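PDB 6JV4: VMB-1 from Vibrio alginolyticus, which probably hydrolyses the amide bond of beta-lactam antibiotics, as a zinc-dependent subclass B1 metallo-beta-lactamase. Local coordinates for residues N180-I192 and L214-A226. Sequence-based numbering, arbitrary orientation.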
# COMPACT_ATOMS: atom_id res chain seq x y z
N ASN A 180 -7.96 13.20 6.33
CA ASN A 180 -8.51 13.58 7.64
C ASN A 180 -7.31 13.97 8.49
O ASN A 180 -6.75 13.08 9.20
CB ASN A 180 -9.33 12.47 8.26
CG ASN A 180 -10.11 12.97 9.44
OD1 ASN A 180 -9.64 13.85 10.17
ND2 ASN A 180 -11.27 12.35 9.66
N ILE A 181 -6.89 15.22 8.35
CA ILE A 181 -5.64 15.67 9.03
C ILE A 181 -5.81 15.57 10.56
O ILE A 181 -4.80 15.21 11.23
CB ILE A 181 -5.19 17.05 8.53
CG1 ILE A 181 -4.71 16.93 7.09
CG2 ILE A 181 -4.10 17.62 9.42
CD1 ILE A 181 -4.53 18.25 6.36
N SER A 182 -7.01 15.91 11.09
CA SER A 182 -7.29 15.86 12.55
C SER A 182 -7.15 14.45 13.09
O SER A 182 -6.65 14.32 14.19
CB SER A 182 -8.68 16.39 12.88
OG SER A 182 -8.62 17.78 12.64
N GLU A 183 -7.58 13.44 12.34
CA GLU A 183 -7.60 12.05 12.83
C GLU A 183 -6.22 11.42 12.63
O GLU A 183 -5.87 10.50 13.41
CB GLU A 183 -8.69 11.22 12.15
CG GLU A 183 -8.98 9.91 12.84
CD GLU A 183 -9.55 10.00 14.26
OE1 GLU A 183 -9.96 11.13 14.68
OE2 GLU A 183 -9.42 9.01 15.00
N TRP A 184 -5.45 11.86 11.63
CA TRP A 184 -4.24 11.12 11.21
C TRP A 184 -3.30 10.83 12.38
O TRP A 184 -2.77 9.73 12.50
CB TRP A 184 -3.54 11.89 10.10
CG TRP A 184 -2.66 11.10 9.18
CD1 TRP A 184 -1.95 9.93 9.41
CD2 TRP A 184 -2.31 11.51 7.85
NE1 TRP A 184 -1.20 9.60 8.33
CE2 TRP A 184 -1.40 10.54 7.35
CE3 TRP A 184 -2.69 12.58 7.03
CZ2 TRP A 184 -0.84 10.63 6.09
CZ3 TRP A 184 -2.21 12.60 5.75
CH2 TRP A 184 -1.29 11.67 5.30
N PRO A 185 -2.99 11.78 13.28
CA PRO A 185 -2.05 11.45 14.36
C PRO A 185 -2.57 10.38 15.32
O PRO A 185 -1.77 9.60 15.82
CB PRO A 185 -1.87 12.79 15.07
CG PRO A 185 -2.32 13.84 14.08
CD PRO A 185 -3.40 13.19 13.25
N ASN A 186 -3.87 10.36 15.60
CA ASN A 186 -4.47 9.33 16.47
C ASN A 186 -4.40 7.98 15.75
O ASN A 186 -4.02 6.97 16.34
CB ASN A 186 -5.93 9.66 16.83
CG ASN A 186 -6.48 8.70 17.87
OD1 ASN A 186 -5.89 8.50 18.93
ND2 ASN A 186 -7.61 8.07 17.57
N SER A 187 -4.78 7.94 14.49
CA SER A 187 -4.67 6.68 13.71
C SER A 187 -3.22 6.20 13.72
O SER A 187 -2.98 5.01 13.85
CB SER A 187 -5.14 6.95 12.30
OG SER A 187 -6.50 7.38 12.35
N MET A 188 -2.28 7.12 13.52
CA MET A 188 -0.84 6.76 13.52
C MET A 188 -0.41 6.19 14.89
O MET A 188 0.43 5.23 14.89
CB MET A 188 0.04 7.95 13.13
CG MET A 188 1.50 7.52 12.87
SD MET A 188 1.67 6.28 11.54
CE MET A 188 1.19 7.25 10.14
N GLN A 189 -0.90 6.76 15.98
CA GLN A 189 -0.55 6.24 17.32
C GLN A 189 -0.99 4.79 17.44
O GLN A 189 -0.28 3.99 18.07
CB GLN A 189 -1.10 7.09 18.45
CG GLN A 189 -0.44 6.73 19.77
CD GLN A 189 1.02 7.07 19.79
OE1 GLN A 189 1.43 8.15 19.35
NE2 GLN A 189 1.83 6.20 20.38
N LYS A 190 -2.16 4.41 16.86
CA LYS A 190 -2.60 3.00 16.90
C LYS A 190 -1.57 2.11 16.23
O LYS A 190 -1.26 1.02 16.74
CB LYS A 190 -4.00 2.87 16.28
CG LYS A 190 -5.05 3.61 17.09
CD LYS A 190 -6.42 3.42 16.53
CE LYS A 190 -7.44 4.22 17.31
NZ LYS A 190 -8.61 4.44 16.43
N VAL A 191 -1.04 2.55 15.08
CA VAL A 191 -0.02 1.78 14.33
C VAL A 191 1.26 1.71 15.15
O VAL A 191 1.85 0.66 15.21
CB VAL A 191 0.17 2.36 12.93
CG1 VAL A 191 1.29 1.66 12.18
CG2 VAL A 191 -1.13 2.28 12.16
N ILE A 192 1.70 2.84 15.67
CA ILE A 192 2.92 2.89 16.52
C ILE A 192 2.77 1.89 17.67
O ILE A 192 3.72 1.19 17.99
CB ILE A 192 3.15 4.32 17.00
CG1 ILE A 192 3.61 5.21 15.86
CG2 ILE A 192 4.13 4.35 18.16
CD1 ILE A 192 3.54 6.68 16.16
N LEU A 214 6.93 6.45 11.03
CA LEU A 214 5.61 6.58 11.66
C LEU A 214 5.58 7.86 12.50
O LEU A 214 4.59 8.58 12.49
CB LEU A 214 5.34 5.37 12.54
CG LEU A 214 5.38 3.99 11.89
CD1 LEU A 214 5.04 2.97 12.94
CD2 LEU A 214 4.48 3.90 10.67
N LYS A 215 6.63 8.06 13.31
CA LYS A 215 6.73 9.23 14.21
C LYS A 215 6.82 10.51 13.38
O LYS A 215 6.21 11.52 13.77
CB LYS A 215 7.95 9.09 15.13
CG LYS A 215 7.79 8.08 16.26
CD LYS A 215 7.54 6.67 15.78
CE LYS A 215 7.39 5.67 16.91
NZ LYS A 215 8.68 5.39 17.58
N HIS A 216 7.55 10.45 12.27
CA HIS A 216 7.71 11.62 11.38
C HIS A 216 6.35 12.01 10.82
O HIS A 216 6.01 13.18 10.80
CB HIS A 216 8.75 11.31 10.28
CG HIS A 216 8.95 12.47 9.37
ND1 HIS A 216 9.38 13.74 9.84
CD2 HIS A 216 8.63 12.63 8.07
CE1 HIS A 216 9.43 14.57 8.80
NE2 HIS A 216 8.96 13.91 7.72
N THR A 217 5.63 11.04 10.27
CA THR A 217 4.30 11.26 9.67
C THR A 217 3.34 11.83 10.72
O THR A 217 2.59 12.80 10.42
CB THR A 217 3.74 9.98 9.05
OG1 THR A 217 4.66 9.64 8.01
CG2 THR A 217 2.35 10.21 8.50
N GLN A 218 3.36 11.32 11.95
CA GLN A 218 2.48 11.82 13.03
C GLN A 218 2.80 13.31 13.25
O GLN A 218 1.87 14.11 13.31
CB GLN A 218 2.71 10.98 14.28
CG GLN A 218 1.80 11.36 15.43
CD GLN A 218 2.05 10.43 16.59
OE1 GLN A 218 3.18 10.38 17.11
NE2 GLN A 218 1.03 9.66 16.93
N ALA A 219 4.09 13.66 13.27
CA ALA A 219 4.52 15.06 13.50
C ALA A 219 4.11 15.94 12.32
O ALA A 219 3.64 17.11 12.53
CB ALA A 219 5.99 15.16 13.80
N LEU A 220 4.22 15.44 11.09
CA LEU A 220 3.78 16.21 9.90
C LEU A 220 2.28 16.49 10.02
O LEU A 220 1.87 17.65 9.65
CB LEU A 220 4.02 15.45 8.61
CG LEU A 220 5.48 15.34 8.16
CD1 LEU A 220 5.58 14.50 6.92
CD2 LEU A 220 6.09 16.67 7.92
N ALA A 221 1.49 15.52 10.45
CA ALA A 221 0.03 15.71 10.53
C ALA A 221 -0.28 16.71 11.65
O ALA A 221 -1.17 17.58 11.50
CB ALA A 221 -0.70 14.41 10.68
N LEU A 222 0.42 16.60 12.78
CA LEU A 222 0.17 17.55 13.88
C LEU A 222 0.56 18.96 13.43
O LEU A 222 -0.22 19.92 13.76
CB LEU A 222 0.94 17.08 15.10
CG LEU A 222 0.38 15.86 15.80
CD1 LEU A 222 1.42 15.32 16.77
CD2 LEU A 222 -0.98 16.08 16.51
N SER A 223 1.64 19.13 12.68
CA SER A 223 2.07 20.47 12.20
C SER A 223 1.06 21.03 11.21
O SER A 223 0.79 22.25 11.24
CB SER A 223 3.44 20.44 11.64
OG SER A 223 4.29 20.06 12.70
N ALA A 224 0.47 20.17 10.37
CA ALA A 224 -0.54 20.59 9.36
C ALA A 224 -1.80 21.10 10.06
O ALA A 224 -2.38 22.10 9.57
CB ALA A 224 -0.90 19.44 8.44
N ALA A 225 -2.23 20.46 11.15
CA ALA A 225 -3.37 20.94 11.98
C ALA A 225 -2.98 22.31 12.58
O ALA A 225 -3.79 23.24 12.44
CB ALA A 225 -3.75 19.93 13.02
N ALA A 226 -1.79 22.46 13.16
CA ALA A 226 -1.26 23.74 13.71
C ALA A 226 -1.40 24.90 12.68
O ALA A 226 -1.49 26.03 13.15
CB ALA A 226 0.17 23.59 14.19
O HOH W 1 -3.48 16.68 12.99
O HOH W 2 4.05 9.10 19.75
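L214 meets I192, V191 and M188 where helices 184-192 and 214-226 pack almost antiparallel, their axes 8.7 Å apart. Its two methyls divide the work: CD1 lies near V191 CG1, while CD2 is 3.8 Å from M188 SD, the two side chains crossing at about a right angle. L214 and V191 are buried between the helices and L159 of strand 158-162, where apolar side chains fit. K215 lends its aliphatic stem, CE lying 3.7 Å from I192 CG2. T217 holds OG1 beside its backbone N (chi1 -62°), which puts CG2 between M188 CE and W184 NE1; OG1 bonds K166 N and L213 O. Q218 is a knob among P185, M188, Q189 and I192. Its extended chain ends in an amide whose NE2 donates twice, nearly straight, to P185 O (3.0 Å) and Q189 OE1 (2.9 Å); a water joins OE1 of both glutamines. Proline suits the first turn, where its missing N-H costs no helical bond; its carbonyl accepts Q189 N and Q218 NE2 from opposite faces. A221 is small enough for W184 CB and P185 CG to approach its CB, each at 3.8 Å. L222 CD2 rests against CG and CB of P185, and A224 CB meets I181 CG2. W184, its NE1 bonded to F164 O and its ring stacked on F164, brings the pair close to the zinc ligand H144. To a mainly apolar interface the Q218 amide adds two directed bonds, which would help to set the register.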